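Local coordinates for protein chloramphenicol acetyltransferase (Aliivibrio fischeri, PDB 6PXA) that probably transfers an acetyl group from acetyl-CoA to chloramphenicol, giving chloramphenicol 3-acetate, and is seen here with taurocholic acid bound, at residues N8-G13 / G35-K40; N15-V20 / V27-Y32; A46-L51 / G82-M87. All coordinates share one frame; numbering follows the deposited sequence.

Overall arrangement
The three contacts show how chemistry follows position in one hexapeptide-repeat chain. Contact 3 is wholly buried: two parallel strands joined by backbone hydrogen bonds, with apolar, aromatic and arginine side chains on the faces and at the end of the pair. Contacts 1 and 2 are only partly buried, belong to loops flanking strands 14-15 and 32-34, and each touches taurocholic acid and the second subunit. Contact 1 relies on aromatic rings, whereas contact 2 mixes a salt bridge, bridging waters and a small apolar patch. Their centres lie about 16 to 17 Å apart. Contacts 1 and 3 meet where H38 packs against G82, while contacts 2 and 3 stay about 7 Å apart at their nearest atoms.

Contact 1 (N8-G13 / G35-K40). With TCH (taurocholic acid), chain M.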
loop_
_atom_site.group_PDB
_atom_site.type_symbol
_atom_site.label_atom_id
_atom_site.label_comp_id
_atom_site.label_asym_id
_atom_site.label_seq_id
_atom_site.Cartn_x
_atom_site.Cartn_y
_atom_site.Cartn_z
ATOM N N ASN B 8 -7.482 19.023 -9.642
ATOM C CA ASN B 8 -7.682 20.154 -8.744
ATOM C C ASN B 8 -8.519 19.805 -7.520
ATOM O O ASN B 8 -8.393 20.469 -6.488
ATOM C CB ASN B 8 -8.341 21.317 -9.486
ATOM C CG ASN B 8 -7.372 22.056 -10.396
ATOM O OD1 ASN B 8 -6.154 21.869 -10.313
ATOM N ND2 ASN B 8 -7.908 22.914 -11.255
ATOM N N SER B 9 -9.375 18.793 -7.600
ATOM C CA SER B 9 -10.035 18.296 -6.399
ATOM C C SER B 9 -10.423 16.853 -6.650
ATOM O O SER B 9 -10.418 16.385 -7.793
ATOM C CB SER B 9 -11.265 19.139 -6.013
ATOM O OG SER B 9 -12.303 18.988 -6.960
ATOM N N TRP B 10 -10.752 16.143 -5.574
ATOM C CA TRP B 10 -11.197 14.765 -5.748
ATOM C C TRP B 10 -12.616 14.666 -6.272
ATOM O O TRP B 10 -13.118 13.552 -6.451
ATOM C CB TRP B 10 -11.070 13.980 -4.433
ATOM C CG TRP B 10 -11.500 14.699 -3.199
ATOM C CD1 TRP B 10 -10.718 15.499 -2.393
ATOM C CD2 TRP B 10 -12.802 14.669 -2.586
ATOM N NE1 TRP B 10 -11.461 15.972 -1.327
ATOM C CE2 TRP B 10 -12.736 15.474 -1.413
ATOM C CE3 TRP B 10 -14.008 14.035 -2.901
ATOM C CZ2 TRP B 10 -13.848 15.683 -0.572
ATOM C CZ3 TRP B 10 -15.100 14.227 -2.068
ATOM C CH2 TRP B 10 -15.011 15.049 -0.906
ATOM N N LEU B 11 -13.289 15.794 -6.486
ATOM C CA LEU B 11 -14.579 15.789 -7.148
ATOM C C LEU B 11 -14.441 15.545 -8.640
ATOM O O LEU B 11 -15.435 15.235 -9.296
ATOM C CB LEU B 11 -15.306 17.116 -6.921
ATOM C CG LEU B 11 -15.569 17.620 -5.487
ATOM C CD1 LEU B 11 -16.388 18.870 -5.492
ATOM C CD2 LEU B 11 -16.228 16.557 -4.617
ATOM N N GLU B 12 -13.222 15.653 -9.162
ATOM C CA GLU B 12 -12.940 15.624 -10.588
ATOM C C GLU B 12 -12.489 14.242 -11.019
ATOM O O GLU B 12 -11.654 13.610 -10.360
ATOM C CB GLU B 12 -11.841 16.627 -10.942
ATOM C CG GLU B 12 -12.201 18.093 -10.769
ATOM C CD GLU B 12 -11.065 19.008 -11.220
ATOM O OE1 GLU B 12 -9.885 18.645 -11.012
ATOM O OE2 GLU B 12 -11.347 20.074 -11.811
ATOM N N GLY B 13 -13.023 13.790 -12.155
ATOM C CA GLY B 13 -12.528 12.600 -12.810
ATOM C C GLY B 13 -12.014 12.915 -14.206
ATOM O O GLY B 13 -12.408 13.925 -14.801
ATOM N N GLY B 35 -7.982 10.682 -9.782
ATOM C CA GLY B 35 -6.655 10.438 -9.255
ATOM C C GLY B 35 -6.114 11.543 -8.377
ATOM O O GLY B 35 -4.901 11.613 -8.178
ATOM N N PHE B 36 -7.004 12.387 -7.825
ATOM C CA PHE B 36 -6.568 13.554 -7.062
ATOM C C PHE B 36 -5.536 13.205 -5.994
ATOM O O PHE B 36 -4.539 13.914 -5.831
ATOM C CB PHE B 36 -7.769 14.244 -6.402
ATOM C CG PHE B 36 -7.385 15.369 -5.468
ATOM C CD1 PHE B 36 -7.036 16.620 -5.967
ATOM C CD2 PHE B 36 -7.362 15.179 -4.086
ATOM C CE1 PHE B 36 -6.679 17.674 -5.093
ATOM C CE2 PHE B 36 -6.998 16.222 -3.225
ATOM C CZ PHE B 36 -6.652 17.469 -3.740
ATOM N N TYR B 37 -5.765 12.143 -5.232
ATOM C CA TYR B 37 -4.890 11.938 -4.084
ATOM C C TYR B 37 -3.515 11.394 -4.464
ATOM O O TYR B 37 -2.630 11.354 -3.605
ATOM C CB TYR B 37 -5.582 11.029 -3.059
ATOM C CG TYR B 37 -6.590 11.817 -2.217
ATOM C CD1 TYR B 37 -6.162 12.662 -1.187
ATOM C CD2 TYR B 37 -7.955 11.754 -2.491
ATOM C CE1 TYR B 37 -7.098 13.414 -0.426
ATOM C CE2 TYR B 37 -8.871 12.496 -1.780
ATOM C CZ TYR B 37 -8.440 13.306 -0.741
ATOM O OH TYR B 37 -9.372 14.017 -0.052
ATOM N N HIS B 38 -3.280 11.021 -5.725
ATOM C CA HIS B 38 -1.943 10.592 -6.115
ATOM C C HIS B 38 -1.303 11.489 -7.168
ATOM O O HIS B 38 -0.286 11.109 -7.750
ATOM C CB HIS B 38 -1.988 9.127 -6.538
ATOM C CG HIS B 38 -2.413 8.216 -5.419
ATOM N ND1 HIS B 38 -3.717 8.145 -4.976
ATOM C CD2 HIS B 38 -1.694 7.405 -4.604
ATOM C CE1 HIS B 38 -3.793 7.301 -3.958
ATOM N NE2 HIS B 38 -2.574 6.857 -3.698
ATOM N N SER B 39 -1.883 12.665 -7.425
ATOM C CA SER B 39 -1.228 13.829 -8.033
ATOM C C SER B 39 -1.052 13.780 -9.543
ATOM O O SER B 39 -1.077 14.831 -10.185
ATOM C CB SER B 39 0.145 14.078 -7.404
ATOM O OG SER B 39 0.021 14.382 -6.017
ATOM N N LYS B 40 -0.855 12.608 -10.123
ATOM C CA LYS B 40 -0.400 12.544 -11.507
ATOM C C LYS B 40 -1.454 11.904 -12.405
ATOM O O LYS B 40 -2.430 11.314 -11.934
ATOM C CB LYS B 40 0.930 11.789 -11.573
ATOM C CG LYS B 40 2.119 12.552 -10.983
ATOM C CD LYS B 40 3.292 11.595 -10.748
ATOM C CE LYS B 40 4.510 12.287 -10.146
ATOM N NZ LYS B 40 5.268 13.055 -11.170
HETATM C C1 TCH M . -19.008 14.000 -3.255
HETATM C C2 TCH M . -19.781 15.188 -3.937
HETATM C C3 TCH M . -21.312 14.912 -3.950
HETATM O O3 TCH M . -21.941 15.899 -4.671
HETATM C C4 TCH M . -21.684 13.505 -4.561
HETATM C C5 TCH M . -20.867 12.338 -3.953
HETATM C C6 TCH M . -21.201 10.987 -4.647
HETATM C C7 TCH M . -20.516 10.813 -6.066
HETATM O O7 TCH M . -21.152 11.634 -6.986
HETATM C C8 TCH M . -19.006 11.143 -6.017
HETATM C C9 TCH M . -18.776 12.573 -5.377
HETATM C C10 TCH M . -19.330 12.647 -3.937
HETATM C C11 TCH M . -17.279 12.931 -5.471
HETATM C C12 TCH M . -16.688 12.789 -6.780
HETATM O O12 TCH M . -17.133 13.780 -7.668
HETATM C C13 TCH M . -17.075 11.367 -7.493
HETATM C C14 TCH M . -18.417 11.181 -7.470
HETATM C C15 TCH M . -18.612 9.750 -8.175
HETATM C C16 TCH M . -17.642 9.789 -9.253
HETATM C C17 TCH M . -16.845 11.095 -9.079
HETATM C C18 TCH M . -16.342 10.261 -6.716
HETATM C C19 TCH M . -18.662 11.559 -3.082
HETATM O O1S TCH M . -19.539 12.181 -17.466
HETATM C C20 TCH M . -15.477 10.918 -9.549
HETATM C C21 TCH M . -14.564 12.168 -9.411
HETATM C C22 TCH M . -15.648 10.714 -11.075
HETATM C C23 TCH M . -16.092 11.983 -11.790
HETATM C C24 TCH M . -16.283 11.701 -13.273
HETATM N N24 TCH M . -17.514 11.105 -13.728
HETATM O O24 TCH M . -15.430 11.955 -14.040
HETATM C C25 TCH M . -17.724 10.838 -15.139
HETATM C C26 TCH M . -19.163 10.378 -15.279
HETATM S S26 TCH M . -19.723 10.612 -16.988
HETATM O O2S TCH M . -18.735 9.666 -17.909
HETATM O O3S TCH M . -21.304 10.140 -17.031
HETATM O O HOH W 1 -10.209 12.817 -8.399
#
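W10 and F36 meet at a slant, the indole turning an edge toward the phenyl face in an offset edge-to-face pair. The five-membered ring and the phenyl ring have planes at 63°, and W10 CD1 comes to 3.8 Å from F36 CD2. The same phenyl face also receives backbone: W10 N sits over it near the rim, 3.5 Å from F36 CG. This follows from the first torsion of F36, which sets CG opposite its own N (chi1 173°) and swings the ring across S9 and W10. Y37 takes a different course, lying alongside W10 and pointing the same way. Their planes are nearly parallel but slid apart, with Y37 OH 3.1 Å from W10 CD1. The polar ends look to another chain: W10 NE1 bonds to D53 of the second subunit and Y37 OH to the backbone N of Y49 there, whose ring meets both aromatics edge-to-face. The trio is thus an aromatic cluster at a subunit interface, joining the loop before strand 14-15 to the one after strand 32-34. The loop 8-13 is shaped by a type I turn from S9 to E12, and the carboxylate of E12 folds back to accept from N8 N at OE1, 2.8 Å away. One water spans the segments, donating to E12 O at 2.6 Å and accepting from F36 N at 3.3 Å. Within the turn, L11 O accepts from hydroxyl O12 of taurocholic acid at 2.8 Å, and the same ligand is also bonded to S104 N of the second subunit.

Contact 2 (N15-V20 / V27-Y32); sequences NLKEQV and VGDYSY. With TCH (taurocholic acid), chain M.
K17 and D29 supply the charged part of this contact. The lysine chain is extended and runs beside the aspartate, so that NZ reaches OD1 at 2.9 Å on the syn side, 26° out of the carboxylate plane. On the way its CD passes 3.6 Å from V27 O. Both residues sit near the surface, which probably leaves this salt bridge partly screened by solvent.

The direct backbone link is a single straight bond from L16 N to S31 O, 2.9 Å long with an angle of 175° at the hydrogen and lying in the carbonyl plane. Beside it N15 and Y32 form an antiparallel non-hydrogen-bonded pair. N15 also turns its amide to two tasks: OD1 accepts from E18 N, an Asx motif, while ND2 points to a water that also accepts from Y30 N, 2.8 Å away. A second water accepts from K17 N and lies within hydrogen-bonding distance of G28 O and S31 O, the first and last residues of a type II turn.

Apolar contact comes mainly from L16, whose CB packs on V27 CG1 at 3.5 Å; V20 adds a looser touch to V27, and F42 of helix 42-46 lies against L16 and V20.

The ligand side is aromatic. C22 of taurocholic acid lies over one face of Y32, 3.2 Å from CE2, and sulfonate oxygen O2S meets the edge of Y30 at CD1. The Y30 ring also meets F76 of the same chain, nearly parallel, and F108 of the second subunit. Turn and strand together thus wall a taurocholic acid pocket at a subunit interface, on the margin of the left-handed parallel beta-helix of the hexapeptide-repeat transferases.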
loop_
_atom_site.group_PDB
_atom_site.type_symbol
_atom_site.label_atom_id
_atom_site.label_comp_id
_atom_site.label_asym_id
_atom_site.label_seq_id
_atom_site.Cartn_x
_atom_site.Cartn_y
_atom_site.Cartn_z
ATOM N N ASN B 15 -11.793 11.515 -18.002
ATOM C CA ASN B 15 -12.178 10.561 -19.037
ATOM C C ASN B 15 -10.934 9.995 -19.711
ATOM O O ASN B 15 -10.108 10.748 -20.240
ATOM C CB ASN B 15 -13.084 11.252 -20.051
ATOM C CG ASN B 15 -13.553 10.319 -21.150
ATOM O OD1 ASN B 15 -12.781 9.961 -22.042
ATOM N ND2 ASN B 15 -14.831 9.943 -21.106
ATOM N N LEU B 16 -10.782 8.670 -19.671
ATOM C CA LEU B 16 -9.535 8.065 -20.129
ATOM C C LEU B 16 -9.434 7.990 -21.647
ATOM O O LEU B 16 -8.340 8.153 -22.196
ATOM C CB LEU B 16 -9.375 6.671 -19.525
ATOM C CG LEU B 16 -9.147 6.763 -18.004
ATOM C CD1 LEU B 16 -9.018 5.403 -17.353
ATOM C CD2 LEU B 16 -7.919 7.605 -17.734
ATOM N N LYS B 17 -10.539 7.729 -22.340
ATOM C CA LYS B 17 -10.453 7.533 -23.786
ATOM C C LYS B 17 -9.999 8.796 -24.510
ATOM O O LYS B 17 -9.281 8.707 -25.514
ATOM C CB LYS B 17 -11.792 7.046 -24.337
ATOM C CG LYS B 17 -11.755 6.781 -25.834
ATOM C CD LYS B 17 -12.929 5.911 -26.285
ATOM C CE LYS B 17 -12.913 5.703 -27.807
ATOM N NZ LYS B 17 -13.867 4.644 -28.237
ATOM N N GLU B 18 -10.393 9.971 -24.018
ATOM C CA GLU B 18 -9.984 11.231 -24.629
ATOM C C GLU B 18 -8.572 11.646 -24.248
ATOM O O GLU B 18 -8.019 12.552 -24.883
ATOM C CB GLU B 18 -10.955 12.359 -24.248
ATOM C CG GLU B 18 -10.935 12.765 -22.779
ATOM C CD GLU B 18 -11.825 13.973 -22.479
ATOM O OE1 GLU B 18 -11.642 14.614 -21.413
ATOM O OE2 GLU B 18 -12.707 14.283 -23.312
ATOM N N GLN B 19 -7.976 11.013 -23.241
ATOM C CA GLN B 19 -6.681 11.436 -22.724
ATOM C C GLN B 19 -5.537 10.518 -23.118
ATOM O O GLN B 19 -4.461 11.004 -23.482
ATOM C CB GLN B 19 -6.730 11.542 -21.189
ATOM C CG GLN B 19 -5.410 11.965 -20.608
ATOM C CD GLN B 19 -5.471 12.162 -19.114
ATOM O OE1 GLN B 19 -5.797 11.241 -18.367
ATOM N NE2 GLN B 19 -5.171 13.376 -18.671
ATOM N N VAL B 20 -5.761 9.204 -23.096
ATOM C CA VAL B 20 -4.664 8.241 -23.163
ATOM C C VAL B 20 -3.990 8.281 -24.524
ATOM O O VAL B 20 -4.644 8.418 -25.562
ATOM C CB VAL B 20 -5.202 6.841 -22.826
ATOM C CG1 VAL B 20 -4.225 5.771 -23.222
ATOM C CG2 VAL B 20 -5.547 6.779 -21.312
ATOM N N VAL B 27 -8.556 1.946 -24.001
ATOM C CA VAL B 27 -9.566 2.246 -22.988
ATOM C C VAL B 27 -10.881 2.593 -23.672
ATOM O O VAL B 27 -10.908 3.416 -24.593
ATOM C CB VAL B 27 -9.141 3.399 -22.057
ATOM C CG1 VAL B 27 -10.171 3.573 -20.972
ATOM C CG2 VAL B 27 -7.781 3.146 -21.456
ATOM N N GLY B 28 -11.977 1.994 -23.192
ATOM C CA GLY B 28 -13.286 2.197 -23.779
ATOM C C GLY B 28 -14.049 3.397 -23.212
ATOM O O GLY B 28 -13.637 4.068 -22.253
ATOM N N ASP B 29 -15.215 3.639 -23.817
ATOM C CA ASP B 29 -15.968 4.860 -23.555
ATOM C C ASP B 29 -16.311 5.019 -22.078
ATOM O O ASP B 29 -16.625 4.043 -21.385
ATOM C CB ASP B 29 -17.271 4.874 -24.347
ATOM C CG ASP B 29 -17.065 4.769 -25.841
ATOM O OD1 ASP B 29 -16.036 5.230 -26.349
ATOM O OD2 ASP B 29 -17.968 4.246 -26.500
ATOM N N TYR B 30 -16.258 6.275 -21.619
ATOM C CA TYR B 30 -16.739 6.762 -20.321
ATOM C C TYR B 30 -15.853 6.363 -19.146
ATOM O O TYR B 30 -15.858 7.045 -18.123
ATOM C CB TYR B 30 -18.198 6.328 -20.108
ATOM C CG TYR B 30 -19.122 6.978 -21.139
ATOM C CD1 TYR B 30 -19.458 8.319 -21.037
ATOM C CD2 TYR B 30 -19.615 6.263 -22.217
ATOM C CE1 TYR B 30 -20.264 8.932 -21.966
ATOM C CE2 TYR B 30 -20.440 6.867 -23.169
ATOM C CZ TYR B 30 -20.758 8.204 -23.036
ATOM O OH TYR B 30 -21.569 8.820 -23.969
ATOM N N SER B 31 -15.050 5.310 -19.280
ATOM C CA SER B 31 -14.137 4.950 -18.202
ATOM C C SER B 31 -13.272 6.141 -17.802
ATOM O O SER B 31 -12.779 6.889 -18.657
ATOM C CB SER B 31 -13.267 3.776 -18.646
ATOM O OG SER B 31 -14.111 2.715 -19.015
ATOM N N TYR B 32 -13.099 6.318 -16.484
ATOM C CA TYR B 32 -12.445 7.495 -15.936
ATOM C C TYR B 32 -11.492 7.107 -14.813
ATOM O O TYR B 32 -11.658 6.082 -14.145
ATOM C CB TYR B 32 -13.469 8.507 -15.371
ATOM C CG TYR B 32 -14.148 8.045 -14.082
ATOM C CD1 TYR B 32 -15.338 7.317 -14.117
ATOM C CD2 TYR B 32 -13.601 8.333 -12.834
ATOM C CE1 TYR B 32 -15.950 6.888 -12.957
ATOM C CE2 TYR B 32 -14.209 7.898 -11.663
ATOM C CZ TYR B 32 -15.386 7.192 -11.729
ATOM O OH TYR B 32 -16.014 6.761 -10.579
HETATM C C1 TCH M . -19.008 14.000 -3.255
HETATM C C2 TCH M . -19.781 15.188 -3.937
HETATM C C3 TCH M . -21.312 14.912 -3.950
HETATM O O3 TCH M . -21.941 15.899 -4.671
HETATM C C4 TCH M . -21.684 13.505 -4.561
HETATM C C5 TCH M . -20.867 12.338 -3.953
HETATM C C6 TCH M . -21.201 10.987 -4.647
HETATM C C7 TCH M . -20.516 10.813 -6.066
HETATM O O7 TCH M . -21.152 11.634 -6.986
HETATM C C8 TCH M . -19.006 11.143 -6.017
HETATM C C9 TCH M . -18.776 12.573 -5.377
HETATM C C10 TCH M . -19.330 12.647 -3.937
HETATM C C11 TCH M . -17.279 12.931 -5.471
HETATM C C12 TCH M . -16.688 12.789 -6.780
HETATM O O12 TCH M . -17.133 13.780 -7.668
HETATM C C13 TCH M . -17.075 11.367 -7.493
HETATM C C14 TCH M . -18.417 11.181 -7.470
HETATM C C15 TCH M . -18.612 9.750 -8.175
HETATM C C16 TCH M . -17.642 9.789 -9.253
HETATM C C17 TCH M . -16.845 11.095 -9.079
HETATM C C18 TCH M . -16.342 10.261 -6.716
HETATM C C19 TCH M . -18.662 11.559 -3.082
HETATM O O1S TCH M . -19.539 12.181 -17.466
HETATM C C20 TCH M . -15.477 10.918 -9.549
HETATM C C21 TCH M . -14.564 12.168 -9.411
HETATM C C22 TCH M . -15.648 10.714 -11.075
HETATM C C23 TCH M . -16.092 11.983 -11.790
HETATM C C24 TCH M . -16.283 11.701 -13.273
HETATM N N24 TCH M . -17.514 11.105 -13.728
HETATM O O24 TCH M . -15.430 11.955 -14.040
HETATM C C25 TCH M . -17.724 10.838 -15.139
HETATM C C26 TCH M . -19.163 10.378 -15.279
HETATM S S26 TCH M . -19.723 10.612 -16.988
HETATM O O2S TCH M . -18.735 9.666 -17.909
HETATM O O3S TCH M . -21.304 10.140 -17.031
HETATM O O HOH W 2 -16.013 8.398 -23.368
HETATM O O HOH W 3 -12.813 6.651 -21.196
#

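Contact 3 (A46-L51 / G82-M87); sequences AVRYLL and GATFMM
V47 pairs with F85 and R48 with M86 in parallel register, the two segments running within 7° of each other and joined by hydrogen bonds from F85 N to A46 O (2.7 Å), R48 N to F85 O (2.9 Å) and M87 N to R48 O (2.7 Å). On the face carrying R48 and M86, the arginine chain stretches out over T84, whose CG2 lies 3.5 Å from R48 CD and over one face of the guanidinium. Its NE bonds to Q45 O, and NH1 forms a salt bridge with E133 of the third subunit. Successive coils of the left-handed parallel beta-helix stack in this way, strand 47-48 forming the outermost strand of its sheet within the chain, next to 84-86. M86 bends at chi2 and chi3 (-71° and -80°), curling its thioether back beside Y49. The sulfur lies at the ring's edge, a Met-aromatic contact, and CE rests 3.6 Å from Y49 CE2. V47, on the face it shares with F85, reaches M87, CG1 to CG 4.1 Å; L50 lies alongside M87, with CD1 4.0 Å from M87 CB. L71 of strand 71-73 packs against V47, F85 and M87, and F42 of helix 42-46 touches V47 and F85.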
loop_
_atom_site.group_PDB
_atom_site.type_symbol
_atom_site.label_atom_id
_atom_site.label_comp_id
_atom_site.label_asym_id
_atom_site.label_seq_id
_atom_site.Cartn_x
_atom_site.Cartn_y
_atom_site.Cartn_z
ATOM N N ALA B 46 -0.681 5.496 -12.681
ATOM C CA ALA B 46 -1.460 4.276 -12.528
ATOM C C ALA B 46 -0.958 3.132 -13.399
ATOM O O ALA B 46 -1.032 1.966 -12.991
ATOM C CB ALA B 46 -2.929 4.562 -12.869
ATOM N N VAL B 47 -0.513 3.418 -14.614
ATOM C CA VAL B 47 -0.071 2.380 -15.540
ATOM C C VAL B 47 1.443 2.355 -15.511
ATOM O O VAL B 47 2.093 3.340 -15.877
ATOM C CB VAL B 47 -0.601 2.624 -16.959
ATOM C CG1 VAL B 47 -0.185 1.472 -17.877
ATOM C CG2 VAL B 47 -2.107 2.759 -16.920
ATOM N N ARG B 48 2.015 1.253 -15.047
ATOM C CA ARG B 48 3.437 1.249 -14.732
ATOM C C ARG B 48 4.179 0.207 -15.547
ATOM O O ARG B 48 3.707 -0.925 -15.714
ATOM C CB ARG B 48 3.688 1.011 -13.226
ATOM C CG ARG B 48 2.931 1.976 -12.353
ATOM C CD ARG B 48 3.364 1.882 -10.896
ATOM N NE ARG B 48 2.704 2.886 -10.067
ATOM C CZ ARG B 48 2.877 2.981 -8.753
ATOM N NH1 ARG B 48 3.703 2.138 -8.147
ATOM N NH2 ARG B 48 2.244 3.925 -8.066
ATOM N N TYR B 49 5.353 0.620 -16.031
ATOM C CA TYR B 49 6.313 -0.218 -16.745
ATOM C C TYR B 49 5.803 -0.618 -18.118
ATOM O O TYR B 49 6.194 -1.661 -18.633
ATOM C CB TYR B 49 6.698 -1.468 -15.942
ATOM C CG TYR B 49 7.108 -1.146 -14.516
ATOM C CD1 TYR B 49 8.352 -0.586 -14.243
ATOM C CD2 TYR B 49 6.243 -1.400 -13.443
ATOM C CE1 TYR B 49 8.752 -0.298 -12.941
ATOM C CE2 TYR B 49 6.650 -1.112 -12.109
ATOM C CZ TYR B 49 7.883 -0.550 -11.874
ATOM O OH TYR B 49 8.277 -0.254 -10.565
ATOM N N LEU B 50 4.950 0.213 -18.718
ATOM C CA LEU B 50 4.431 -0.022 -20.077
ATOM C C LEU B 50 5.262 0.757 -21.101
ATOM O O LEU B 50 5.148 1.986 -21.206
ATOM C CB LEU B 50 2.961 0.377 -20.153
ATOM C CG LEU B 50 2.290 -0.100 -21.441
ATOM C CD1 LEU B 50 2.490 -1.583 -21.582
ATOM C CD2 LEU B 50 0.837 0.190 -21.356
ATOM N N LEU B 51 6.089 0.034 -21.869
ATOM C CA LEU B 51 6.878 0.676 -22.918
ATOM C C LEU B 51 5.998 1.541 -23.811
ATOM O O LEU B 51 4.893 1.156 -24.197
ATOM C CB LEU B 51 7.613 -0.378 -23.771
ATOM C CG LEU B 51 8.820 -1.067 -23.102
ATOM C CD1 LEU B 51 9.435 -2.120 -24.013
ATOM C CD2 LEU B 51 9.879 -0.032 -22.720
ATOM N N GLY B 82 -4.819 6.196 -7.181
ATOM C CA GLY B 82 -3.712 5.330 -6.836
ATOM C C GLY B 82 -3.839 3.886 -7.263
ATOM O O GLY B 82 -2.932 3.096 -6.980
ATOM N N ALA B 83 -4.928 3.500 -7.915
ATOM C CA ALA B 83 -4.983 2.167 -8.492
ATOM C C ALA B 83 -3.830 1.987 -9.485
ATOM O O ALA B 83 -3.410 2.930 -10.160
ATOM C CB ALA B 83 -6.341 1.940 -9.161
ATOM N N THR B 84 -3.255 0.794 -9.507
ATOM C CA THR B 84 -1.998 0.561 -10.210
ATOM C C THR B 84 -2.109 -0.681 -11.079
ATOM O O THR B 84 -2.548 -1.745 -10.609
ATOM C CB THR B 84 -0.832 0.413 -9.218
ATOM O OG1 THR B 84 -0.660 1.648 -8.505
ATOM C CG2 THR B 84 0.454 0.108 -9.961
ATOM N N PHE B 85 -1.736 -0.531 -12.351
ATOM C CA PHE B 85 -1.599 -1.634 -13.301
ATOM C C PHE B 85 -0.116 -1.901 -13.528
ATOM O O PHE B 85 0.609 -1.059 -14.076
ATOM C CB PHE B 85 -2.313 -1.311 -14.608
ATOM C CG PHE B 85 -3.782 -1.046 -14.414
ATOM C CD1 PHE B 85 -4.686 -2.099 -14.376
ATOM C CD2 PHE B 85 -4.244 0.246 -14.221
ATOM C CE1 PHE B 85 -6.036 -1.858 -14.173
ATOM C CE2 PHE B 85 -5.590 0.499 -14.010
ATOM C CZ PHE B 85 -6.490 -0.571 -13.994
ATOM N N MET B 86 0.340 -3.061 -13.098
ATOM C CA MET B 86 1.749 -3.402 -13.269
ATOM C C MET B 86 1.939 -4.078 -14.619
ATOM O O MET B 86 1.358 -5.139 -14.868
ATOM C CB MET B 86 2.219 -4.302 -12.134
ATOM C CG MET B 86 2.098 -3.607 -10.749
ATOM S SD MET B 86 3.247 -2.288 -10.432
ATOM C CE MET B 86 4.694 -3.268 -9.998
ATOM N N MET B 87 2.735 -3.462 -15.494
ATOM C CA MET B 87 2.951 -4.035 -16.808
ATOM C C MET B 87 4.361 -4.610 -16.849
ATOM O O MET B 87 5.026 -4.707 -15.812
ATOM C CB MET B 87 2.671 -2.989 -17.880
ATOM C CG MET B 87 1.223 -2.405 -17.828
ATOM S SD MET B 87 -0.082 -3.660 -17.810
ATOM C CE MET B 87 -0.012 -4.242 -19.531
#